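Local coordinates for inositol 2-dehydrogenase/D-chiro-inositol 3-dehydrogenase (Lactobacillus casei, PDB 4MIY), which oxidises myo-inositol to 2-keto-myo-inositol and D-chiro-inositol to 1-keto-D-chiro-inositol, passing the hydride to NAD, at residues I67-V73 and K91-E96; P148-S154 and G221-L227; A232-Y236 and V270-W274. All coordinates share one frame; numbering follows the deposited sequence.

Contact 1: residues I67-V73 and K91-E96; sequences IDAVFVV and KFIFTE. With NAD (nicotinamide-adenine-dinucleotide), chain E.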
loop_
_atom_site.group_PDB
_atom_site.type_symbol
_atom_site.label_atom_id
_atom_site.label_comp_id
_atom_site.label_asym_id
_atom_site.label_seq_id
_atom_site.Cartn_x
_atom_site.Cartn_y
_atom_site.Cartn_z
ATOM N N ILE A 67 -12.856 45.724 17.297
ATOM C CA ILE A 67 -12.326 44.386 17.123
ATOM C C ILE A 67 -13.445 43.394 17.346
ATOM O O ILE A 67 -14.093 43.422 18.344
ATOM C CB ILE A 67 -11.223 44.078 18.117
ATOM C CG1 ILE A 67 -10.050 45.004 17.948
ATOM C CG2 ILE A 67 -10.723 42.741 17.875
ATOM C CD1 ILE A 67 -8.987 44.751 18.883
ATOM N N ASP A 68 -13.641 42.506 16.381
ATOM C CA ASP A 68 -14.710 41.551 16.413
ATOM C C ASP A 68 -14.299 40.289 17.196
ATOM O O ASP A 68 -15.074 39.685 17.863
ATOM C CB ASP A 68 -15.071 41.159 14.958
ATOM C CG ASP A 68 -15.691 42.296 14.160
ATOM O OD1 ASP A 68 -16.666 42.840 14.620
ATOM O OD2 ASP A 68 -15.223 42.612 13.092
ATOM N N ALA A 69 -13.044 39.920 17.037
ATOM C CA ALA A 69 -12.529 38.698 17.596
ATOM C C ALA A 69 -11.075 38.835 18.006
ATOM O O ALA A 69 -10.340 39.564 17.437
ATOM C CB ALA A 69 -12.667 37.559 16.598
ATOM N N VAL A 70 -10.730 38.078 19.023
ATOM C CA VAL A 70 -9.367 37.992 19.479
ATOM C C VAL A 70 -8.789 36.583 19.371
ATOM O O VAL A 70 -9.462 35.640 19.613
ATOM C CB VAL A 70 -9.193 38.564 20.911
ATOM C CG1 VAL A 70 -9.585 40.015 20.926
ATOM C CG2 VAL A 70 -9.998 37.827 21.897
ATOM N N PHE A 71 -7.540 36.514 18.974
ATOM C CA PHE A 71 -6.778 35.280 19.004
ATOM C C PHE A 71 -5.798 35.330 20.161
ATOM O O PHE A 71 -5.043 36.233 20.253
ATOM C CB PHE A 71 -6.018 35.087 17.695
ATOM C CG PHE A 71 -6.842 34.505 16.593
ATOM C CD1 PHE A 71 -7.945 35.140 16.144
ATOM C CD2 PHE A 71 -6.497 33.330 16.018
ATOM C CE1 PHE A 71 -8.671 34.611 15.138
ATOM C CE2 PHE A 71 -7.248 32.808 15.055
ATOM C CZ PHE A 71 -8.315 33.451 14.604
ATOM N N VAL A 72 -5.871 34.365 21.048
ATOM C CA VAL A 72 -4.966 34.322 22.188
ATOM C C VAL A 72 -3.902 33.286 21.939
ATOM O O VAL A 72 -4.175 32.118 21.941
ATOM C CB VAL A 72 -5.661 33.972 23.445
ATOM C CG1 VAL A 72 -4.728 34.103 24.607
ATOM C CG2 VAL A 72 -6.919 34.780 23.639
ATOM N N VAL A 73 -2.704 33.757 21.707
ATOM C CA VAL A 73 -1.603 32.921 21.288
ATOM C C VAL A 73 -0.324 33.167 22.089
ATOM O O VAL A 73 0.741 33.089 21.580
ATOM C CB VAL A 73 -1.320 33.085 19.779
ATOM C CG1 VAL A 73 -0.721 31.812 19.207
ATOM C CG2 VAL A 73 -2.584 33.433 19.007
ATOM N N LYS A 91 -16.642 40.089 22.595
ATOM C CA LYS A 91 -15.869 39.570 21.500
ATOM C C LYS A 91 -15.846 38.046 21.408
ATOM O O LYS A 91 -15.978 37.349 22.358
ATOM C CB LYS A 91 -14.445 40.111 21.550
ATOM C CG LYS A 91 -14.349 41.609 21.399
ATOM C CD LYS A 91 -12.988 42.081 21.706
ATOM C CE LYS A 91 -12.743 43.556 21.435
ATOM N NZ LYS A 91 -13.839 44.390 21.787
ATOM N N PHE A 92 -15.715 37.576 20.188
ATOM C CA PHE A 92 -15.421 36.187 19.958
ATOM C C PHE A 92 -13.952 35.911 20.314
ATOM O O PHE A 92 -13.116 36.750 20.190
ATOM C CB PHE A 92 -15.708 35.855 18.490
ATOM C CG PHE A 92 -17.174 35.847 18.147
ATOM C CD1 PHE A 92 -17.918 34.722 18.302
ATOM C CD2 PHE A 92 -17.785 36.959 17.659
ATOM C CE1 PHE A 92 -19.243 34.707 17.953
ATOM C CE2 PHE A 92 -19.063 36.936 17.329
ATOM C CZ PHE A 92 -19.813 35.821 17.483
ATOM N N ILE A 93 -13.689 34.695 20.755
ATOM C CA ILE A 93 -12.395 34.328 21.287
ATOM C C ILE A 93 -11.923 32.975 20.704
ATOM O O ILE A 93 -12.576 31.964 20.866
ATOM C CB ILE A 93 -12.483 34.175 22.798
ATOM C CG1 ILE A 93 -12.945 35.474 23.455
ATOM C CG2 ILE A 93 -11.157 33.742 23.365
ATOM C CD1 ILE A 93 -13.548 35.232 24.789
ATOM N N PHE A 94 -10.792 33.040 20.019
ATOM C CA PHE A 94 -10.035 31.872 19.600
ATOM C C PHE A 94 -8.790 31.809 20.461
ATOM O O PHE A 94 -7.946 32.628 20.365
ATOM C CB PHE A 94 -9.643 31.965 18.125
ATOM C CG PHE A 94 -8.972 30.720 17.589
ATOM C CD1 PHE A 94 -7.628 30.540 17.737
ATOM C CD2 PHE A 94 -9.699 29.740 16.964
ATOM C CE1 PHE A 94 -7.020 29.427 17.264
ATOM C CE2 PHE A 94 -9.088 28.612 16.503
ATOM C CZ PHE A 94 -7.763 28.460 16.650
ATOM N N THR A 95 -8.736 30.812 21.310
ATOM C CA THR A 95 -7.545 30.584 22.089
ATOM C C THR A 95 -6.840 29.334 21.608
ATOM O O THR A 95 -7.455 28.332 21.393
ATOM C CB THR A 95 -7.821 30.524 23.601
ATOM O OG1 THR A 95 -6.602 30.409 24.306
ATOM C CG2 THR A 95 -8.686 29.420 23.944
ATOM N N GLU A 96 -5.549 29.448 21.411
ATOM C CA GLU A 96 -4.774 28.250 21.258
ATOM C C GLU A 96 -4.891 27.362 22.492
ATOM O O GLU A 96 -5.234 27.810 23.551
ATOM C CB GLU A 96 -3.321 28.562 20.928
ATOM C CG GLU A 96 -3.029 28.661 19.441
ATOM C CD GLU A 96 -3.378 27.385 18.683
ATOM O OE1 GLU A 96 -3.465 26.336 19.302
ATOM O OE2 GLU A 96 -3.568 27.460 17.494
HETATM P PA NAD E . 6.196 31.522 21.563
HETATM O O1A NAD E . 6.924 31.523 22.816
HETATM O O2A NAD E . 6.835 31.628 20.336
HETATM O O5B NAD E . 5.262 32.796 21.446
HETATM C C5B NAD E . 4.446 33.257 22.444
HETATM C C4B NAD E . 4.402 34.790 22.394
HETATM O O4B NAD E . 3.585 35.191 23.460
HETATM C C3B NAD E . 5.716 35.483 22.732
HETATM O O3B NAD E . 5.976 36.452 21.802
HETATM C C2B NAD E . 5.532 36.045 24.114
HETATM O O2B NAD E . 6.279 37.217 24.333
HETATM C C1B NAD E . 4.086 36.364 24.118
HETATM N N9A NAD E . 3.471 36.433 25.424
HETATM C C8A NAD E . 3.689 35.696 26.468
HETATM N N7A NAD E . 2.872 35.985 27.473
HETATM C C5A NAD E . 2.087 36.956 27.049
HETATM C C6A NAD E . 1.016 37.776 27.580
HETATM N N6A NAD E . 0.529 37.630 28.787
HETATM N N1A NAD E . 0.470 38.645 26.762
HETATM C C2A NAD E . 0.875 38.845 25.563
HETATM N N3A NAD E . 1.868 38.170 25.026
HETATM C C4A NAD E . 2.484 37.230 25.715
HETATM O O3 NAD E . 5.232 30.278 21.706
HETATM P PN NAD E . 4.259 29.647 20.551
HETATM O O1N NAD E . 4.911 28.466 20.000
HETATM O O2N NAD E . 4.019 30.609 19.540
HETATM O O5D NAD E . 3.058 29.094 21.309
HETATM C C5D NAD E . 2.026 29.973 21.680
HETATM C C4D NAD E . 0.784 29.225 22.039
HETATM O O4D NAD E . 0.381 28.511 20.885
HETATM C C3D NAD E . 1.033 28.246 23.136
HETATM O O3D NAD E . -0.119 28.177 23.917
HETATM C C2D NAD E . 1.241 26.967 22.329
HETATM O O2D NAD E . 0.892 25.913 23.142
HETATM C C1D NAD E . 0.258 27.151 21.207
HETATM N N1N NAD E . 0.569 26.306 20.054
HETATM C C2N NAD E . -0.342 25.453 19.594
HETATM C C3N NAD E . -0.102 24.595 18.540
HETATM C C7N NAD E . -1.173 23.654 18.041
HETATM O O7N NAD E . -2.329 23.860 18.229
HETATM N N7N NAD E . -0.760 22.654 17.373
HETATM C C4N NAD E . 1.126 24.681 17.908
HETATM C C5N NAD E . 2.034 25.586 18.409
HETATM C C6N NAD E . 1.731 26.374 19.488
#

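Contact 2: residues P148-S154 and G221-L227; sequences PLVVRAS and GTVIQVL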
loop_
_atom_site.group_PDB
_atom_site.type_symbol
_atom_site.label_atom_id
_atom_site.label_comp_id
_atom_site.label_asym_id
_atom_site.label_seq_id
_atom_site.Cartn_x
_atom_site.Cartn_y
_atom_site.Cartn_z
ATOM N N PRO A 148 -16.852 0.522 18.450
ATOM C CA PRO A 148 -15.425 0.635 18.707
ATOM C C PRO A 148 -15.002 0.028 20.023
ATOM O O PRO A 148 -15.456 0.414 21.045
ATOM C CB PRO A 148 -15.193 2.126 18.695
ATOM C CG PRO A 148 -16.502 2.712 19.033
ATOM C CD PRO A 148 -17.518 1.829 18.446
ATOM N N LEU A 149 -14.091 -0.914 19.953
ATOM C CA LEU A 149 -13.728 -1.698 21.102
ATOM C C LEU A 149 -12.402 -1.249 21.642
ATOM O O LEU A 149 -12.222 -1.141 22.807
ATOM C CB LEU A 149 -13.654 -3.162 20.711
ATOM C CG LEU A 149 -14.927 -3.751 20.143
ATOM C CD1 LEU A 149 -14.673 -5.128 19.617
ATOM C CD2 LEU A 149 -16.023 -3.731 21.185
ATOM N N VAL A 150 -11.472 -1.022 20.731
ATOM C CA VAL A 150 -10.124 -0.608 21.025
ATOM C C VAL A 150 -9.693 0.434 19.996
ATOM O O VAL A 150 -10.098 0.369 18.893
ATOM C CB VAL A 150 -9.144 -1.804 21.009
ATOM C CG1 VAL A 150 -7.699 -1.341 21.254
ATOM C CG2 VAL A 150 -9.552 -2.843 22.028
ATOM N N VAL A 151 -8.906 1.404 20.425
ATOM C CA VAL A 151 -8.269 2.357 19.545
ATOM C C VAL A 151 -6.761 2.301 19.778
ATOM O O VAL A 151 -6.311 2.339 20.890
ATOM C CB VAL A 151 -8.755 3.795 19.779
ATOM C CG1 VAL A 151 -8.017 4.786 18.909
ATOM C CG2 VAL A 151 -10.218 3.925 19.554
ATOM N N ARG A 152 -6.005 2.161 18.708
ATOM C CA ARG A 152 -4.571 2.203 18.802
ATOM C C ARG A 152 -4.023 3.378 18.021
ATOM O O ARG A 152 -4.329 3.547 16.891
ATOM C CB ARG A 152 -3.961 0.924 18.307
ATOM C CG ARG A 152 -4.214 -0.236 19.217
ATOM C CD ARG A 152 -3.604 -1.495 18.746
ATOM N NE ARG A 152 -2.980 -2.163 19.841
ATOM C CZ ARG A 152 -2.239 -3.256 19.753
ATOM N NH1 ARG A 152 -2.031 -3.845 18.605
ATOM N NH2 ARG A 152 -1.737 -3.760 20.838
ATOM N N ALA A 153 -3.192 4.179 18.658
ATOM C CA ALA A 153 -2.702 5.375 18.053
ATOM C C ALA A 153 -1.231 5.594 18.348
ATOM O O ALA A 153 -0.719 5.079 19.297
ATOM C CB ALA A 153 -3.511 6.549 18.497
ATOM N N SER A 154 -0.602 6.370 17.490
ATOM C CA SER A 154 0.796 6.773 17.658
ATOM C C SER A 154 0.953 8.239 17.384
ATOM O O SER A 154 0.369 8.765 16.494
ATOM C CB SER A 154 1.735 5.993 16.741
ATOM O OG SER A 154 1.651 4.629 16.987
ATOM N N GLY A 221 -16.402 1.585 27.597
ATOM C CA GLY A 221 -15.458 0.510 27.776
ATOM C C GLY A 221 -14.359 0.415 26.741
ATOM O O GLY A 221 -13.536 -0.422 26.820
ATOM N N THR A 222 -14.392 1.300 25.778
ATOM C CA THR A 222 -13.365 1.351 24.783
ATOM C C THR A 222 -12.047 1.654 25.442
ATOM O O THR A 222 -11.961 2.476 26.287
ATOM C CB THR A 222 -13.684 2.445 23.752
ATOM O OG1 THR A 222 -14.955 2.169 23.190
ATOM C CG2 THR A 222 -12.644 2.470 22.643
ATOM N N VAL A 223 -11.022 0.930 25.035
ATOM C CA VAL A 223 -9.692 1.179 25.501
ATOM C C VAL A 223 -8.845 1.793 24.396
ATOM O O VAL A 223 -8.812 1.308 23.292
ATOM C CB VAL A 223 -9.036 -0.105 26.021
ATOM C CG1 VAL A 223 -7.653 0.170 26.440
ATOM C CG2 VAL A 223 -9.810 -0.643 27.163
ATOM N N ILE A 224 -8.164 2.861 24.757
ATOM C CA ILE A 224 -7.304 3.592 23.879
ATOM C C ILE A 224 -5.844 3.428 24.297
ATOM O O ILE A 224 -5.494 3.711 25.397
ATOM C CB ILE A 224 -7.676 5.073 23.864
ATOM C CG1 ILE A 224 -9.138 5.245 23.477
ATOM C CG2 ILE A 224 -6.799 5.827 22.936
ATOM C CD1 ILE A 224 -9.780 6.350 24.159
ATOM N N GLN A 225 -5.043 2.926 23.374
ATOM C CA GLN A 225 -3.623 2.782 23.567
ATOM C C GLN A 225 -2.845 3.729 22.678
ATOM O O GLN A 225 -2.811 3.545 21.498
ATOM C CB GLN A 225 -3.185 1.351 23.282
ATOM C CG GLN A 225 -3.792 0.316 24.177
ATOM C CD GLN A 225 -3.332 -1.064 23.884
ATOM O OE1 GLN A 225 -3.171 -1.428 22.779
ATOM N NE2 GLN A 225 -3.107 -1.819 24.894
ATOM N N VAL A 226 -2.213 4.724 23.270
ATOM C CA VAL A 226 -1.426 5.683 22.527
ATOM C C VAL A 226 0.066 5.511 22.806
ATOM O O VAL A 226 0.462 5.444 23.918
ATOM C CB VAL A 226 -1.802 7.137 22.856
ATOM C CG1 VAL A 226 -1.139 8.081 21.906
ATOM C CG2 VAL A 226 -3.244 7.349 22.777
ATOM N N LEU A 227 0.841 5.404 21.741
ATOM C CA LEU A 227 2.286 5.479 21.791
ATOM C C LEU A 227 2.735 6.893 21.539
ATOM O O LEU A 227 2.449 7.451 20.517
ATOM C CB LEU A 227 2.906 4.577 20.731
ATOM C CG LEU A 227 4.418 4.698 20.512
ATOM C CD1 LEU A 227 5.192 4.299 21.766
ATOM C CD2 LEU A 227 4.802 3.854 19.356
#

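Contact 3: residues A232-Y236 and V270-W274; sequences AQYGY and VEMSW. With NAD (nicotinamide-adenine-dinucleotide), chain E.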
loop_
_atom_site.group_PDB
_atom_site.type_symbol
_atom_site.label_atom_id
_atom_site.label_comp_id
_atom_site.label_asym_id
_atom_site.label_seq_id
_atom_site.Cartn_x
_atom_site.Cartn_y
_atom_site.Cartn_z
ATOM N N ALA A 232 11.970 9.816 18.004
ATOM C CA ALA A 232 11.905 8.697 17.106
ATOM C C ALA A 232 12.838 8.720 15.919
ATOM O O ALA A 232 12.993 7.736 15.285
ATOM C CB ALA A 232 10.476 8.547 16.618
ATOM N N GLN A 233 13.395 9.886 15.638
ATOM C CA GLN A 233 14.377 10.146 14.597
ATOM C C GLN A 233 13.866 10.161 13.138
ATOM O O GLN A 233 14.189 11.018 12.390
ATOM C CB GLN A 233 15.604 9.229 14.706
ATOM C CG GLN A 233 16.270 9.203 16.072
ATOM C CD GLN A 233 16.740 10.553 16.531
ATOM O OE1 GLN A 233 17.520 11.178 15.887
ATOM N NE2 GLN A 233 16.251 10.986 17.652
ATOM N N TYR A 234 13.043 9.192 12.785
ATOM C CA TYR A 234 12.774 8.933 11.388
ATOM C C TYR A 234 11.834 9.947 10.728
ATOM O O TYR A 234 11.897 10.146 9.573
ATOM C CB TYR A 234 12.245 7.503 11.165
ATOM C CG TYR A 234 10.790 7.269 11.480
ATOM C CD1 TYR A 234 9.821 7.540 10.561
ATOM C CD2 TYR A 234 10.399 6.775 12.683
ATOM C CE1 TYR A 234 8.515 7.337 10.836
ATOM C CE2 TYR A 234 9.086 6.575 12.968
ATOM C CZ TYR A 234 8.156 6.843 12.038
ATOM O OH TYR A 234 6.828 6.665 12.297
ATOM N N GLY A 235 10.956 10.538 11.509
ATOM C CA GLY A 235 9.908 11.363 10.985
ATOM C C GLY A 235 8.852 11.794 11.979
ATOM O O GLY A 235 8.899 11.432 13.113
ATOM N N TYR A 236 7.944 12.631 11.500
ATOM C CA TYR A 236 6.745 13.001 12.201
ATOM C C TYR A 236 5.573 12.222 11.628
ATOM O O TYR A 236 5.324 12.263 10.459
ATOM C CB TYR A 236 6.469 14.521 12.149
ATOM C CG TYR A 236 5.271 14.892 12.988
ATOM C CD1 TYR A 236 5.400 15.103 14.333
ATOM C CD2 TYR A 236 3.997 14.962 12.455
ATOM C CE1 TYR A 236 4.341 15.375 15.094
ATOM C CE2 TYR A 236 2.931 15.240 13.230
ATOM C CZ TYR A 236 3.092 15.423 14.550
ATOM O OH TYR A 236 2.014 15.687 15.341
ATOM N N VAL A 270 8.956 10.658 4.273
ATOM C CA VAL A 270 8.136 10.836 5.445
ATOM C C VAL A 270 8.254 12.290 5.864
ATOM O O VAL A 270 9.309 12.854 5.811
ATOM C CB VAL A 270 8.656 9.933 6.563
ATOM C CG1 VAL A 270 7.942 10.203 7.855
ATOM C CG2 VAL A 270 8.471 8.500 6.173
ATOM N N GLU A 271 7.142 12.870 6.248
ATOM C CA GLU A 271 7.123 14.189 6.810
ATOM C C GLU A 271 8.016 14.333 8.047
ATOM O O GLU A 271 8.053 13.491 8.878
ATOM C CB GLU A 271 5.685 14.530 7.167
ATOM C CG GLU A 271 5.511 15.890 7.692
ATOM C CD GLU A 271 5.924 16.929 6.702
ATOM O OE1 GLU A 271 5.288 17.041 5.663
ATOM O OE2 GLU A 271 6.899 17.614 6.937
ATOM N N MET A 272 8.763 15.403 8.119
ATOM C CA MET A 272 9.599 15.634 9.265
ATOM C C MET A 272 9.085 16.735 10.190
ATOM O O MET A 272 9.575 16.885 11.258
ATOM C CB MET A 272 11.036 15.951 8.842
ATOM C CG MET A 272 11.859 14.782 8.290
ATOM S SD MET A 272 12.334 13.566 9.544
ATOM C CE MET A 272 13.416 14.432 10.633
ATOM N N SER A 273 8.073 17.472 9.740
ATOM C CA SER A 273 7.591 18.655 10.448
ATOM C C SER A 273 6.125 18.580 10.826
ATOM O O SER A 273 5.307 18.448 9.986
ATOM C CB SER A 273 7.798 19.838 9.541
ATOM O OG SER A 273 7.023 20.923 9.900
ATOM N N TRP A 274 5.798 18.664 12.096
ATOM C CA TRP A 274 4.385 18.707 12.433
ATOM C C TRP A 274 3.719 19.931 11.856
ATOM O O TRP A 274 2.562 19.943 11.627
ATOM C CB TRP A 274 4.147 18.639 13.908
ATOM C CG TRP A 274 4.897 19.633 14.713
ATOM C CD1 TRP A 274 6.068 19.442 15.313
ATOM C CD2 TRP A 274 4.491 20.950 15.039
ATOM N NE1 TRP A 274 6.456 20.565 15.979
ATOM C CE2 TRP A 274 5.493 21.510 15.824
ATOM C CE3 TRP A 274 3.401 21.723 14.705
ATOM C CZ2 TRP A 274 5.424 22.778 16.316
ATOM C CZ3 TRP A 274 3.344 22.985 15.181
ATOM C CH2 TRP A 274 4.345 23.500 15.988
HETATM P PA NAD E . 6.196 31.522 21.563
HETATM O O1A NAD E . 6.924 31.523 22.816
HETATM O O2A NAD E . 6.835 31.628 20.336
HETATM O O5B NAD E . 5.262 32.796 21.446
HETATM C C5B NAD E . 4.446 33.257 22.444
HETATM C C4B NAD E . 4.402 34.790 22.394
HETATM O O4B NAD E . 3.585 35.191 23.460
HETATM C C3B NAD E . 5.716 35.483 22.732
HETATM O O3B NAD E . 5.976 36.452 21.802
HETATM C C2B NAD E . 5.532 36.045 24.114
HETATM O O2B NAD E . 6.279 37.217 24.333
HETATM C C1B NAD E . 4.086 36.364 24.118
HETATM N N9A NAD E . 3.471 36.433 25.424
HETATM C C8A NAD E . 3.689 35.696 26.468
HETATM N N7A NAD E . 2.872 35.985 27.473
HETATM C C5A NAD E . 2.087 36.956 27.049
HETATM C C6A NAD E . 1.016 37.776 27.580
HETATM N N6A NAD E . 0.529 37.630 28.787
HETATM N N1A NAD E . 0.470 38.645 26.762
HETATM C C2A NAD E . 0.875 38.845 25.563
HETATM N N3A NAD E . 1.868 38.170 25.026
HETATM C C4A NAD E . 2.484 37.230 25.715
HETATM O O3 NAD E . 5.232 30.278 21.706
HETATM P PN NAD E . 4.259 29.647 20.551
HETATM O O1N NAD E . 4.911 28.466 20.000
HETATM O O2N NAD E . 4.019 30.609 19.540
HETATM O O5D NAD E . 3.058 29.094 21.309
HETATM C C5D NAD E . 2.026 29.973 21.680
HETATM C C4D NAD E . 0.784 29.225 22.039
HETATM O O4D NAD E . 0.381 28.511 20.885
HETATM C C3D NAD E . 1.033 28.246 23.136
HETATM O O3D NAD E . -0.119 28.177 23.917
HETATM C C2D NAD E . 1.241 26.967 22.329
HETATM O O2D NAD E . 0.892 25.913 23.142
HETATM C C1D NAD E . 0.258 27.151 21.207
HETATM N N1N NAD E . 0.569 26.306 20.054
HETATM C C2N NAD E . -0.342 25.453 19.594
HETATM C C3N NAD E . -0.102 24.595 18.540
HETATM C C7N NAD E . -1.173 23.654 18.041
HETATM O O7N NAD E . -2.329 23.860 18.229
HETATM N N7N NAD E . -0.760 22.654 17.373
HETATM C C4N NAD E . 1.126 24.681 17.908
HETATM C C5N NAD E . 2.034 25.586 18.409
HETATM C C6N NAD E . 1.731 26.374 19.488
#

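Contact 1: residues I67-V73 and K91-E96
The ring of F71 takes the CB of F94 on one face, 3.8 Å from its centroid and almost on the ring normal. The F94 ring itself is slid well off that centre: the two planes are 27° apart and the rings barely overlap, with F71 CD2 and F94 CD1 3.5 Å from each other. F94 reaches this place because its CG stands anti to the backbone N (chi1 -174°), while the CG of F71 lies beside its own N. The edge of the F94 ring meets E96 OE2, and F289 and H17 add edge-to-face contacts. At the edge of the F92 ring, in its plane, lies the carbonyl O of D68. A69, F71, F92 and F94 share the sheet face covered by helix 279-294; the small A69 packs its CB against that of F92, and F289 touches both. V70, V72, I93 and T95 occupy the face under helix 79-86, where beta-branched residues suit an extended backbone. Between these layers run five parallel-strand hydrogen bonds, among them F94 N to V70 O at 2.9 Å and V72 N to F94 O at 2.8 Å. K91 lays its methylene chain past I67, CE 3.4 Å from I67 O, and carries NZ to the carbonyl O of D64. This is a beta-alpha-beta unit of the Rossmann fold, with the cofactor at the C-terminal ends of its strands: V73 O lies 3.4 Å from NAD C5D. E96 OE2 is hydrogen-bonded to H17, and OE1 stands 2.9 Å from NAD O7N. An aromatic and aliphatic interior thus gives way to polar chemistry at the nicotinamide end, where H17 probably helps to position the E96 carboxylate.

Contact 2: residues P148-S154 and G221-L227
R152 and Q225 lie side by side and point the same way from neighbouring strands, their guanidinium and amide planes only 18° apart. R152 NE gives a nearly straight bond of 3.0 Å to Q225 OE1, which sits at the guanidinium edge and in its plane; NH2 adds a weak one. A bend at chi3 of R152 (136°) swings its end toward the extended glutamine, and two long polar side chains suit this face because it meets a second subunit, whose A153 O accepts a bond from R152 NH1. On the reverse face V151 sets its CB 4.0 Å from I224 CG1, and the small A153 lies beside V226; from helix 168-185, M181 packs on A153 and L174 on V226. T222, just before its strand, turns OG1 to P148 O at 2.8 Å, the donor standing above the carbonyl plane, while its CG2 reaches V151 CG2. The backbones are joined in parallel, as by Q225 N to V151 O at 2.9 Å. On its other side the strand of P148-S154 has a classic beta bulge, L149 and V150 both facing I243. These are inner strands of the mixed sheet in the C-terminal alpha/beta domain of the Gfo/Idh/MocA family, helix 168-185 on one face and another subunit on the other.

Contact 3: residues A232-Y236 and V270-W274
V270 meets G235 where two loops of the C-terminal alpha/beta domain come together, the second leading into an N-capped helix. Its CG1 is 3.9 Å from G235 CA and also reaches Y234 CE1; glycine, bare of a side chain, lets this methyl and the E271 carbonyl come close to its CA. E271 follows, and its carbonyl O accepts the Y236 backbone N at 2.8 Å. The E271 chain bends at chi2 (61°), bringing OE2 back to the S273 backbone N, which it binds with its anti lone pair, and more weakly to that of M272. M272 starts out away from the first loop but curls back through bends at chi2 and chi3, so that its flexible thioether rests with SD 3.4 Å from Y234 O. A264 of the third subunit packs on the same side chain. S273 is the N-cap residue, and its OG receives the backbone N of N276. W274 opens helix 274-277 and belongs to the NAD pocket; its broad indole extends to the nicotinamide, CZ3 lying 3.9 Å from NAD C4N. Nearer the backbone, W274 CB makes a CH-pi contact over the face of Y236, 3.5 Å from the ring centroid and 14° off its normal.

Overall arrangement
Contacts 1 and 2 are buried pairs of parallel strands, one in the parallel Rossmann sheet and the other in the mixed sheet of the C-terminal domain, on opposite sides of the chain's centre with their own centres about 33 Å apart. Contact 3 is partly buried and joins loops. Its first segment follows strand 223-229, which contact 2 includes, yet the nearest atoms of the two remain about 7 Å apart. Contacts 1 and 3 both reach NAD, one with a carboxylate, the other with an indole. Contact 1 packs apolar layers between helices of its own chain; contact 2 turns a mixed face, R152 and Q225 among valines and a leucine, to the second subunit; contact 3 meets two other subunits.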